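Local coordinates for protein uroporphyrinogen-III C-methyltransferase (Pseudomonas denitrificans, PDB 1S4D) that catalyses the two successive S-adenosyl-L-methionine-dependent methylations, at C-2 and C-7, that turn uroporphyrinogen III into precorrin-2 on the way to cobalamin and siroheme, at residues Gly134-Ala139 against Pro240-Val245; Ile141-Arg146 against Val179-Met184; Arg146-Ala151 against Gly246-Leu251; Pro216-Leu221 against Arg250-Leu255. All blocks are in the same frame, centred on the assembly; numbering follows the deposited sequence.

Interaction 1: Gly134-Ala139 against Pro240-Val245; sequences GGLAYA and PAIVVV. With SAH (S-adenosyl-L-homocysteine), chain Q.
In the helix-on-sheet layer of the second alpha/beta domain of this tetrapyrrole methylase, L136 packs on I242 and V244. L136 belongs to helix 131-137. The other two lie on strand 241-245, the middle strand of the mixed five-stranded sheet, and both turn their side chains to the helix. The contact is apolar and buried, with no hydrogen bond across it. CD2 of L136 comes to 3.6 Å from CG2 of I242, and the two side chains cross at about a right angle. CG of L136 stands beside its own backbone N (chi1 -66°), and the forked end lies against the strand. There both methyls reach both partners. CD1 of L136 lies 4.0 Å from CB of V244. V210 of the adjacent strand 206-211 also touches this leucine.

I242 works in two directions. Its CG2 branch meets the helix, while its other branch faces the bound S-adenosyl-L-homocysteine. CG1 of I242 is 3.5 Å from adenine N3 of SAH. This one side chain therefore joins the hydrophobic core to the ligand pocket. At the start of the segment, CB of P240 sits 3.7 Å from adenine C4 of SAH. A241 meets the ribose through its backbone: O2' of SAH donates a 2.7 Å hydrogen bond to O of A241.

Interaction 2: Ile141-Arg146 against Val179-Met184; sequences IPVTHR and VIVMYM. With SAH (S-adenosyl-L-homocysteine), chain Q.
V143 and V181 make the tight part of this contact. CG2 of V143 meets CG2 of V181 at 3.6 Å, and the two side chains cross at about a right angle. With CG1 anti to the backbone N (chi1 170°), CG2 of V181 stands beside that N and is the branch that meets the loop. Both residues are buried. The second touch is looser: CG1 of V179 stays 4.2 Å from the carbonyl O of V143. No hydrogen bond joins the two segments. Further along the loop the chain leaves the sheet, and R146 is exposed, close to the second subunit.

The loop 141-146 follows helix 131-137 and lies over strand 179-183 of the mixed sheet in the second domain of the tetrapyrrole methylase fold. V181 also touches I242 on the neighbouring strand 241-245. The far end of the strand reaches the S-adenosyl-L-homocysteine pocket. There Y183 presents its ring edge to the ligand. OXT of SAH lies at that edge, in the ring plane, 3.6 Å from CE2 of Y183. OH of Y183 hydrogen-bonds G132 N and T130 OG1, which itself hydrogen-bonds SAH.

M184, partly exposed, ends the segment. Its backbone N gives a 3.0 Å hydrogen bond to O2' of SAH, and the bond is nearly straight (172°). The side chain bends at chi3, and CE of M184 comes to 3.7 Å from SD of SAH. In S-adenosyl-L-methionine that sulfur carries the methyl group to be transferred. CG of M184 lies 3.3 Å from the ribose O3' of SAH.

Interaction 3: Arg146-Ala151 against Gly246-Leu251; sequences REVNHA and GEVVRL
V148 meets E247 and V248 where the loop before strand 151-156 touches the 3-10 turn 247-249. That turn follows the central strand 241-245 of the mixed sheet. V148 points its side chain at the turn and crosses the side chain of E247 at about a right angle. CG1 of V148 does most of the touching, at 3.8 Å from CB of E247. CG2 of V148 touches the same CB less closely. The branch CG1 also lies 3.8 Å from the backbone N of V248. Beside it, CG1 of V148 and CG1 of V248 are 3.9 Å apart. V179 of strand 179-183 touches both valines and completes a small apolar cluster.

The contact is partly buried and lies away from the ligand pocket. It is close to the dimer interface: A151 pairs in an antiparallel ladder with a strand of the second subunit. G246 leads into the turn with a positive phi of 120°, a conformation that suits glycine.

E247 offers V148 only the base of its side chain. The chain then bends at chi2 (-60°), and the carboxylate leads away from the loop toward R250, three residues on. There it forms a salt bridge within the turn. NE of R250 approaches the syn side of the carboxylate, and OE2 of E247 lies in the guanidinium plane. The hydrogen bond from NE of R250 to OE2 of E247 is 2.7 Å long.

Interaction 4: Pro216-Leu221 against Arg250-Leu255; sequences PQQAVL and RLRAAL
R252 reaches V220 with a chain extended at chi2 (167°) and bent at chi3 (-86°). The bend at chi3 carries the guanidinium to the valine, which meets it over one face. V220 approaches from the opposite direction. CG1 of V220 stands anti to the backbone N (chi1 -180°), with CG2 beside that N, and both methyls are directed at the arginine.

CG2 of V220 lies over the guanidinium face, offset toward the rim. It is 3.4 Å from NH2 of R252. The rest of the valine spreads along the group: CB of V220 is 3.5 Å from NH1 of R252. CG1 of V220 lies along the group from CD to NH1, 3.7 Å from CZ of R252. The side chain of Q218 lies nearby without close contact.

The contact joins strand 219-224, the outermost strand of the mixed sheet within this chain, to the short helix 252-255 near the C-terminus of the modelled chain. It is a surface contact, with V220 and R252 both partly exposed. On the helix, L255 packs on A113 of the second subunit and A254 on L114 of that subunit, so the element that carries R252 also borders the dimer interface.

The polar partners of R252 lie outside the two segments. NE donates to the carbonyl O of A139, and NH2 makes a long, weak ion pair with D256. No hydrogen bond joins the two segments. The valine contributes van der Waals contact to a guanidinium face, while the N-H groups of the arginine can serve polar partners elsewhere.

How the interactions relate
Interactions 1 and 2 are buried, interaction 3 is partly buried, and interaction 4 lies at the surface. The first two use neighbouring strands, 241-245 and 179-183, joined by probable backbone hydrogen bonds such as M182 N to V243 O. Together they grip one ribose hydroxyl of SAH, which donates to one strand and accepts from the segment of the other. Interactions 3 and 4 share R250 and L251. The chemistry differs with burial. Aliphatic packing covers the sheet face in interactions 1 and 2. Interaction 3 has a salt bridge within its turn, and interaction 4 sets a valine on a guanidinium. Interaction 4 also touches interaction 1, where CB of A139 packs on CG2 of V220.

Interaction 1: Gly134-Ala139 against Pro240-Val245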
# COMPACT_ATOMS: atom_id res chain seq x y z
N GLY B 134 1.62 0.25 5.65
CA GLY B 134 1.54 -0.77 6.68
C GLY B 134 2.61 -0.59 7.73
O GLY B 134 2.33 -0.68 8.92
N GLY B 135 3.85 -0.34 7.28
CA GLY B 135 4.94 -0.02 8.17
C GLY B 135 4.62 1.07 9.17
O GLY B 135 4.85 0.91 10.37
N LEU B 136 4.06 2.18 8.68
CA LEU B 136 3.74 3.28 9.57
C LEU B 136 2.62 2.92 10.55
O LEU B 136 2.64 3.35 11.72
CB LEU B 136 3.44 4.55 8.78
CG LEU B 136 4.66 5.11 8.03
CD1 LEU B 136 4.23 6.25 7.19
CD2 LEU B 136 5.74 5.59 8.98
N ALA B 137 1.66 2.10 10.09
CA ALA B 137 0.66 1.51 10.97
C ALA B 137 1.29 0.81 12.17
O ALA B 137 0.77 0.90 13.30
CB ALA B 137 -0.24 0.56 10.22
N TYR B 138 2.41 0.12 11.96
CA TYR B 138 3.03 -0.60 13.09
C TYR B 138 3.72 0.34 14.08
O TYR B 138 4.16 -0.10 15.13
CB TYR B 138 4.00 -1.69 12.64
CG TYR B 138 3.38 -3.02 12.32
CD1 TYR B 138 2.37 -3.14 11.34
CD2 TYR B 138 3.83 -4.19 12.96
CE1 TYR B 138 1.81 -4.38 11.02
CE2 TYR B 138 3.29 -5.43 12.65
CZ TYR B 138 2.28 -5.52 11.68
OH TYR B 138 1.76 -6.75 11.38
N ALA B 139 3.81 1.63 13.75
CA ALA B 139 4.44 2.60 14.63
C ALA B 139 3.39 3.50 15.24
O ALA B 139 3.74 4.45 15.95
CB ALA B 139 5.49 3.46 13.88
N PRO B 240 16.70 -0.02 6.51
CA PRO B 240 15.61 0.68 5.82
C PRO B 240 14.74 1.49 6.80
O PRO B 240 14.49 1.03 7.90
CB PRO B 240 14.82 -0.45 5.18
CG PRO B 240 15.06 -1.65 6.13
CD PRO B 240 16.40 -1.44 6.77
N ALA B 241 14.30 2.69 6.41
CA ALA B 241 13.46 3.52 7.25
C ALA B 241 12.42 4.22 6.42
O ALA B 241 12.64 4.52 5.26
CB ALA B 241 14.30 4.55 8.00
N ILE B 242 11.26 4.48 6.99
CA ILE B 242 10.34 5.35 6.30
C ILE B 242 10.34 6.66 7.09
O ILE B 242 10.25 6.63 8.32
CB ILE B 242 8.93 4.71 6.25
CG1 ILE B 242 8.87 3.60 5.20
CG2 ILE B 242 7.83 5.79 6.07
CD1 ILE B 242 8.68 4.10 3.78
N VAL B 243 10.46 7.79 6.40
CA VAL B 243 10.38 9.09 7.05
C VAL B 243 9.05 9.77 6.72
O VAL B 243 8.76 10.05 5.54
CB VAL B 243 11.47 10.02 6.60
CG1 VAL B 243 11.51 11.24 7.52
CG2 VAL B 243 12.82 9.30 6.56
N VAL B 244 8.26 10.04 7.76
CA VAL B 244 6.93 10.63 7.63
C VAL B 244 6.94 12.03 8.21
O VAL B 244 7.41 12.25 9.32
CB VAL B 244 5.81 9.75 8.31
CG1 VAL B 244 6.12 9.51 9.80
CG2 VAL B 244 4.41 10.35 8.14
N VAL B 245 6.39 12.96 7.45
CA VAL B 245 6.34 14.36 7.85
C VAL B 245 4.87 14.75 8.05
O VAL B 245 3.98 14.40 7.22
CB VAL B 245 6.99 15.23 6.76
CG1 VAL B 245 6.98 16.69 7.15
CG2 VAL B 245 8.44 14.76 6.50
N SAH Q . 8.56 -1.82 -2.64
CA SAH Q . 8.97 -1.49 -1.29
CB SAH Q . 10.02 -0.39 -1.32
CG SAH Q . 11.43 -0.89 -1.58
SD SAH Q . 12.66 0.38 -1.98
C SAH Q . 7.77 -1.13 -0.41
O SAH Q . 6.62 -1.11 -0.85
OXT SAH Q . 7.87 -0.86 0.79
C5' SAH Q . 13.38 0.24 -0.31
C4' SAH Q . 12.93 1.25 0.74
O4' SAH Q . 11.70 0.89 1.34
C3' SAH Q . 13.84 1.41 1.96
O3' SAH Q . 15.01 2.15 1.74
C2' SAH Q . 12.93 2.04 3.00
O2' SAH Q . 12.71 3.42 2.82
C1' SAH Q . 11.62 1.32 2.68
N9 SAH Q . 11.37 0.15 3.55
C8 SAH Q . 11.24 -1.12 3.10
N7 SAH Q . 10.99 -1.93 4.13
C5 SAH Q . 10.97 -1.21 5.26
C6 SAH Q . 10.75 -1.56 6.59
N6 SAH Q . 10.50 -2.81 6.93
N1 SAH Q . 10.78 -0.58 7.56
C2 SAH Q . 11.01 0.73 7.19
N3 SAH Q . 11.22 1.07 5.86
C4 SAH Q . 11.20 0.12 4.91

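Interaction 2: Ile141-Arg146 against Val179-Met184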
# COMPACT_ATOMS: atom_id res chain seq x y z
N ILE B 141 1.26 5.35 13.36
CA ILE B 141 1.04 6.52 12.51
C ILE B 141 0.16 6.21 11.30
O ILE B 141 0.63 5.60 10.34
CB ILE B 141 2.39 7.11 12.04
CG1 ILE B 141 3.24 7.55 13.24
CG2 ILE B 141 2.16 8.26 11.03
CD1 ILE B 141 4.69 7.77 12.92
N PRO B 142 -1.09 6.66 11.30
CA PRO B 142 -1.91 6.51 10.10
C PRO B 142 -1.46 7.54 9.07
O PRO B 142 -1.13 8.67 9.39
CB PRO B 142 -3.34 6.80 10.58
CG PRO B 142 -3.24 7.07 12.04
CD PRO B 142 -1.81 7.35 12.38
N VAL B 143 -1.46 7.11 7.83
CA VAL B 143 -0.97 7.87 6.72
C VAL B 143 -2.03 8.92 6.27
O VAL B 143 -1.76 9.87 5.53
CB VAL B 143 -0.57 6.82 5.65
CG1 VAL B 143 -1.59 6.65 4.54
CG2 VAL B 143 0.84 7.04 5.18
N THR B 144 -3.23 8.78 6.82
CA THR B 144 -4.40 9.56 6.45
C THR B 144 -5.24 9.72 7.71
O THR B 144 -5.37 8.78 8.50
CB THR B 144 -5.15 8.78 5.36
OG1 THR B 144 -4.96 9.41 4.09
CG2 THR B 144 -6.65 8.80 5.57
N HIS B 145 -5.81 10.90 7.91
CA HIS B 145 -6.68 11.13 9.05
C HIS B 145 -7.44 12.44 8.82
O HIS B 145 -6.82 13.50 8.71
CB HIS B 145 -5.84 11.15 10.33
CG HIS B 145 -6.64 11.10 11.58
ND1 HIS B 145 -6.87 12.22 12.36
CD2 HIS B 145 -7.28 10.08 12.20
CE1 HIS B 145 -7.62 11.88 13.40
NE2 HIS B 145 -7.88 10.59 13.32
N ARG B 146 -8.77 12.38 8.74
CA ARG B 146 -9.56 13.47 8.14
C ARG B 146 -9.43 14.85 8.80
O ARG B 146 -9.68 15.87 8.16
CB ARG B 146 -11.02 13.05 7.92
CG ARG B 146 -12.06 13.66 8.85
CD ARG B 146 -13.02 12.63 9.44
NE ARG B 146 -14.12 12.26 8.54
CZ ARG B 146 -14.01 11.46 7.47
NH1 ARG B 146 -15.09 11.20 6.74
NH2 ARG B 146 -12.85 10.93 7.12
N VAL B 179 0.63 15.61 4.80
CA VAL B 179 1.57 14.51 5.10
C VAL B 179 2.47 14.08 3.93
O VAL B 179 2.00 13.97 2.80
CB VAL B 179 0.81 13.28 5.66
CG1 VAL B 179 1.77 12.10 5.90
CG2 VAL B 179 0.10 13.70 6.96
N ILE B 180 3.78 13.91 4.19
CA ILE B 180 4.71 13.39 3.18
C ILE B 180 5.32 12.13 3.73
O ILE B 180 5.72 12.09 4.91
CB ILE B 180 5.89 14.37 2.89
CG1 ILE B 180 5.45 15.85 2.79
CG2 ILE B 180 6.67 13.93 1.67
CD1 ILE B 180 4.71 16.17 1.61
N VAL B 181 5.40 11.10 2.89
CA VAL B 181 5.95 9.82 3.30
C VAL B 181 7.12 9.49 2.38
O VAL B 181 6.97 9.39 1.16
CB VAL B 181 4.89 8.70 3.24
CG1 VAL B 181 5.55 7.29 3.43
CG2 VAL B 181 3.71 8.98 4.22
N MET B 182 8.29 9.31 2.97
CA MET B 182 9.49 9.27 2.16
C MET B 182 10.22 7.94 2.30
O MET B 182 10.50 7.50 3.42
CB MET B 182 10.40 10.44 2.52
CG MET B 182 9.65 11.74 2.70
SD MET B 182 10.74 13.13 2.53
CE MET B 182 11.52 13.18 4.17
N TYR B 183 10.50 7.34 1.14
CA TYR B 183 11.24 6.10 0.95
C TYR B 183 12.68 6.47 0.60
O TYR B 183 12.91 7.50 -0.03
CB TYR B 183 10.65 5.32 -0.22
CG TYR B 183 9.30 4.66 0.05
CD1 TYR B 183 8.09 5.41 0.02
CD2 TYR B 183 9.22 3.30 0.30
CE1 TYR B 183 6.86 4.80 0.28
CE2 TYR B 183 8.01 2.70 0.55
CZ TYR B 183 6.84 3.44 0.54
OH TYR B 183 5.67 2.78 0.81
N MET B 184 13.65 5.65 1.00
CA MET B 184 15.06 5.86 0.66
C MET B 184 15.53 7.30 0.80
O MET B 184 16.14 7.85 -0.10
CB MET B 184 15.36 5.37 -0.75
CG MET B 184 14.81 3.97 -1.03
SD MET B 184 15.04 3.50 -2.72
CE MET B 184 13.40 3.74 -3.34
N SAH Q . 8.56 -1.82 -2.64
CA SAH Q . 8.97 -1.49 -1.29
CB SAH Q . 10.02 -0.39 -1.32
CG SAH Q . 11.43 -0.89 -1.58
SD SAH Q . 12.66 0.38 -1.98
C SAH Q . 7.77 -1.13 -0.41
O SAH Q . 6.62 -1.11 -0.85
OXT SAH Q . 7.87 -0.86 0.79
C5' SAH Q . 13.38 0.24 -0.31
C4' SAH Q . 12.93 1.25 0.74
O4' SAH Q . 11.70 0.89 1.34
C3' SAH Q . 13.84 1.41 1.96
O3' SAH Q . 15.01 2.15 1.74
C2' SAH Q . 12.93 2.04 3.00
O2' SAH Q . 12.71 3.42 2.82
C1' SAH Q . 11.62 1.32 2.68
N9 SAH Q . 11.37 0.15 3.55
C8 SAH Q . 11.24 -1.12 3.10
N7 SAH Q . 10.99 -1.93 4.13
C5 SAH Q . 10.97 -1.21 5.26
C6 SAH Q . 10.75 -1.56 6.59
N6 SAH Q . 10.50 -2.81 6.93
N1 SAH Q . 10.78 -0.58 7.56
C2 SAH Q . 11.01 0.73 7.19
N3 SAH Q . 11.22 1.07 5.86
C4 SAH Q . 11.20 0.12 4.91

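Interaction 3: Arg146-Ala151 against Gly246-Leu251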
# COMPACT_ATOMS: atom_id res chain seq x y z
N ARG B 146 -8.77 12.38 8.74
CA ARG B 146 -9.56 13.47 8.14
C ARG B 146 -9.43 14.85 8.80
O ARG B 146 -9.68 15.87 8.16
CB ARG B 146 -11.02 13.05 7.92
CG ARG B 146 -12.06 13.66 8.85
CD ARG B 146 -13.02 12.63 9.44
NE ARG B 146 -14.12 12.26 8.54
CZ ARG B 146 -14.01 11.46 7.47
NH1 ARG B 146 -15.09 11.20 6.74
NH2 ARG B 146 -12.85 10.93 7.12
N GLU B 147 -9.01 14.87 10.05
CA GLU B 147 -8.70 16.11 10.74
C GLU B 147 -7.31 16.64 10.38
O GLU B 147 -6.96 17.76 10.75
CB GLU B 147 -8.79 15.88 12.26
CG GLU B 147 -10.10 16.33 12.91
CD GLU B 147 -10.55 15.41 14.05
OE1 GLU B 147 -9.68 14.87 14.79
OE2 GLU B 147 -11.78 15.20 14.23
N VAL B 148 -6.52 15.84 9.66
CA VAL B 148 -5.14 16.22 9.36
C VAL B 148 -4.89 16.44 7.87
O VAL B 148 -4.19 17.37 7.49
CB VAL B 148 -4.12 15.17 9.94
CG1 VAL B 148 -2.71 15.41 9.42
CG2 VAL B 148 -4.12 15.18 11.48
N ASN B 149 -5.45 15.59 7.01
CA ASN B 149 -5.09 15.59 5.60
C ASN B 149 -6.11 14.91 4.70
O ASN B 149 -6.78 13.96 5.10
CB ASN B 149 -3.67 14.99 5.38
CG ASN B 149 -3.58 13.50 5.74
OD1 ASN B 149 -2.95 12.70 5.02
ND2 ASN B 149 -4.20 13.12 6.85
N HIS B 150 -6.22 15.41 3.48
CA HIS B 150 -7.12 14.81 2.52
C HIS B 150 -6.28 14.26 1.37
O HIS B 150 -6.80 13.69 0.40
CB HIS B 150 -8.15 15.85 2.07
CG HIS B 150 -9.32 15.97 3.00
ND1 HIS B 150 -9.22 16.53 4.25
CD2 HIS B 150 -10.62 15.59 2.86
CE1 HIS B 150 -10.40 16.49 4.85
NE2 HIS B 150 -11.27 15.92 4.03
N ALA B 151 -4.97 14.43 1.50
CA ALA B 151 -3.99 13.98 0.52
C ALA B 151 -2.70 13.48 1.22
O ALA B 151 -2.33 13.99 2.27
CB ALA B 151 -3.69 15.11 -0.43
N GLY B 246 4.59 15.44 9.16
CA GLY B 246 3.28 16.01 9.41
C GLY B 246 2.50 15.55 10.62
O GLY B 246 2.92 14.69 11.40
N GLU B 247 1.32 16.12 10.78
CA GLU B 247 0.64 16.09 12.07
C GLU B 247 0.25 14.69 12.51
O GLU B 247 0.14 14.43 13.71
CB GLU B 247 -0.56 17.05 12.10
CG GLU B 247 -0.16 18.53 12.04
CD GLU B 247 0.72 18.96 13.21
OE1 GLU B 247 1.70 19.69 12.95
OE2 GLU B 247 0.43 18.60 14.38
N VAL B 248 0.06 13.79 11.54
CA VAL B 248 -0.20 12.39 11.87
C VAL B 248 0.86 11.78 12.78
O VAL B 248 0.56 10.83 13.52
CB VAL B 248 -0.34 11.47 10.63
CG1 VAL B 248 -1.68 11.70 9.91
CG2 VAL B 248 0.86 11.60 9.68
N VAL B 249 2.08 12.31 12.74
CA VAL B 249 3.14 11.84 13.64
C VAL B 249 2.74 12.00 15.11
O VAL B 249 3.16 11.23 15.96
CB VAL B 249 4.49 12.56 13.37
CG1 VAL B 249 5.53 12.29 14.47
CG2 VAL B 249 5.03 12.19 12.01
N ARG B 250 1.90 12.99 15.39
CA ARG B 250 1.46 13.24 16.76
C ARG B 250 0.56 12.15 17.29
O ARG B 250 0.44 11.99 18.50
CB ARG B 250 0.73 14.57 16.87
CG ARG B 250 1.61 15.78 16.70
CD ARG B 250 1.00 17.04 17.28
NE ARG B 250 1.66 18.22 16.74
CZ ARG B 250 2.75 18.77 17.26
NH1 ARG B 250 3.29 19.84 16.67
NH2 ARG B 250 3.29 18.28 18.35
N LEU B 251 -0.08 11.39 16.40
CA LEU B 251 -0.99 10.33 16.82
C LEU B 251 -0.28 9.07 17.31
O LEU B 251 -0.93 8.18 17.87
CB LEU B 251 -1.94 9.95 15.70
CG LEU B 251 -3.08 10.89 15.32
CD1 LEU B 251 -3.58 10.45 13.95
CD2 LEU B 251 -4.20 10.92 16.35

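Interaction 4: Pro216-Leu221 against Arg250-Leu255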
# COMPACT_ATOMS: atom_id res chain seq x y z
N PRO B 216 10.79 -7.36 14.83
CA PRO B 216 11.20 -7.22 16.25
C PRO B 216 12.26 -6.12 16.44
O PRO B 216 12.40 -5.59 17.53
CB PRO B 216 11.74 -8.61 16.61
CG PRO B 216 10.98 -9.52 15.68
CD PRO B 216 10.96 -8.75 14.35
N GLN B 217 12.95 -5.72 15.37
CA GLN B 217 13.95 -4.65 15.44
C GLN B 217 13.41 -3.25 15.23
O GLN B 217 14.18 -2.31 15.13
CB GLN B 217 15.07 -4.90 14.42
CG GLN B 217 15.82 -6.21 14.62
CD GLN B 217 15.04 -7.40 14.10
OE1 GLN B 217 14.40 -7.31 13.06
NE2 GLN B 217 15.08 -8.50 14.85
N GLN B 218 12.10 -3.07 15.13
CA GLN B 218 11.53 -1.75 14.87
C GLN B 218 11.99 -0.71 15.88
O GLN B 218 12.03 -0.96 17.10
CB GLN B 218 10.02 -1.81 14.86
CG GLN B 218 9.32 -0.49 14.59
CD GLN B 218 7.84 -0.68 14.45
OE1 GLN B 218 7.06 -0.04 15.14
NE2 GLN B 218 7.45 -1.57 13.56
N ALA B 219 12.34 0.46 15.35
CA ALA B 219 12.79 1.59 16.13
C ALA B 219 12.22 2.85 15.51
O ALA B 219 12.16 2.97 14.28
CB ALA B 219 14.32 1.63 16.17
N VAL B 220 11.78 3.76 16.37
CA VAL B 220 11.11 4.97 15.94
C VAL B 220 11.76 6.15 16.62
O VAL B 220 12.02 6.10 17.80
CB VAL B 220 9.61 4.99 16.32
CG1 VAL B 220 8.95 6.27 15.84
CG2 VAL B 220 8.89 3.82 15.74
N LEU B 221 12.01 7.20 15.86
CA LEU B 221 12.45 8.46 16.39
C LEU B 221 11.49 9.57 15.93
O LEU B 221 11.27 9.76 14.74
CB LEU B 221 13.87 8.75 15.90
CG LEU B 221 14.37 10.21 15.89
CD1 LEU B 221 14.66 10.74 17.32
CD2 LEU B 221 15.57 10.38 14.97
N ARG B 250 1.90 12.99 15.39
CA ARG B 250 1.46 13.24 16.76
C ARG B 250 0.56 12.15 17.29
O ARG B 250 0.44 11.99 18.50
CB ARG B 250 0.73 14.57 16.87
CG ARG B 250 1.61 15.78 16.70
CD ARG B 250 1.00 17.04 17.28
NE ARG B 250 1.66 18.22 16.74
CZ ARG B 250 2.75 18.77 17.26
NH1 ARG B 250 3.29 19.84 16.67
NH2 ARG B 250 3.29 18.28 18.35
N LEU B 251 -0.08 11.39 16.40
CA LEU B 251 -0.99 10.33 16.82
C LEU B 251 -0.28 9.07 17.31
O LEU B 251 -0.93 8.18 17.87
CB LEU B 251 -1.94 9.95 15.70
CG LEU B 251 -3.08 10.89 15.32
CD1 LEU B 251 -3.58 10.45 13.95
CD2 LEU B 251 -4.20 10.92 16.35
N ARG B 252 1.03 8.96 17.12
CA ARG B 252 1.71 7.76 17.57
C ARG B 252 1.62 7.61 19.12
O ARG B 252 1.53 6.51 19.64
CB ARG B 252 3.15 7.67 17.01
CG ARG B 252 4.23 7.45 18.03
CD ARG B 252 5.56 7.07 17.47
NE ARG B 252 5.54 5.63 17.31
CZ ARG B 252 6.29 4.77 17.97
NH1 ARG B 252 7.20 5.18 18.86
NH2 ARG B 252 6.12 3.47 17.72
N ALA B 253 1.62 8.73 19.84
CA ALA B 253 1.51 8.69 21.30
C ALA B 253 0.20 8.04 21.75
O ALA B 253 0.17 7.38 22.79
CB ALA B 253 1.65 10.09 21.90
N ALA B 254 -0.86 8.21 20.97
CA ALA B 254 -2.16 7.63 21.27
C ALA B 254 -2.44 6.30 20.58
O ALA B 254 -3.33 5.57 21.01
CB ALA B 254 -3.25 8.61 20.93
N LEU B 255 -1.70 5.98 19.53
CA LEU B 255 -2.05 4.84 18.70
C LEU B 255 -0.98 3.77 18.64
O LEU B 255 -1.07 2.83 17.85
CB LEU B 255 -2.37 5.31 17.28
CG LEU B 255 -3.61 6.19 17.12
CD1 LEU B 255 -3.89 6.40 15.67
CD2 LEU B 255 -4.81 5.56 17.81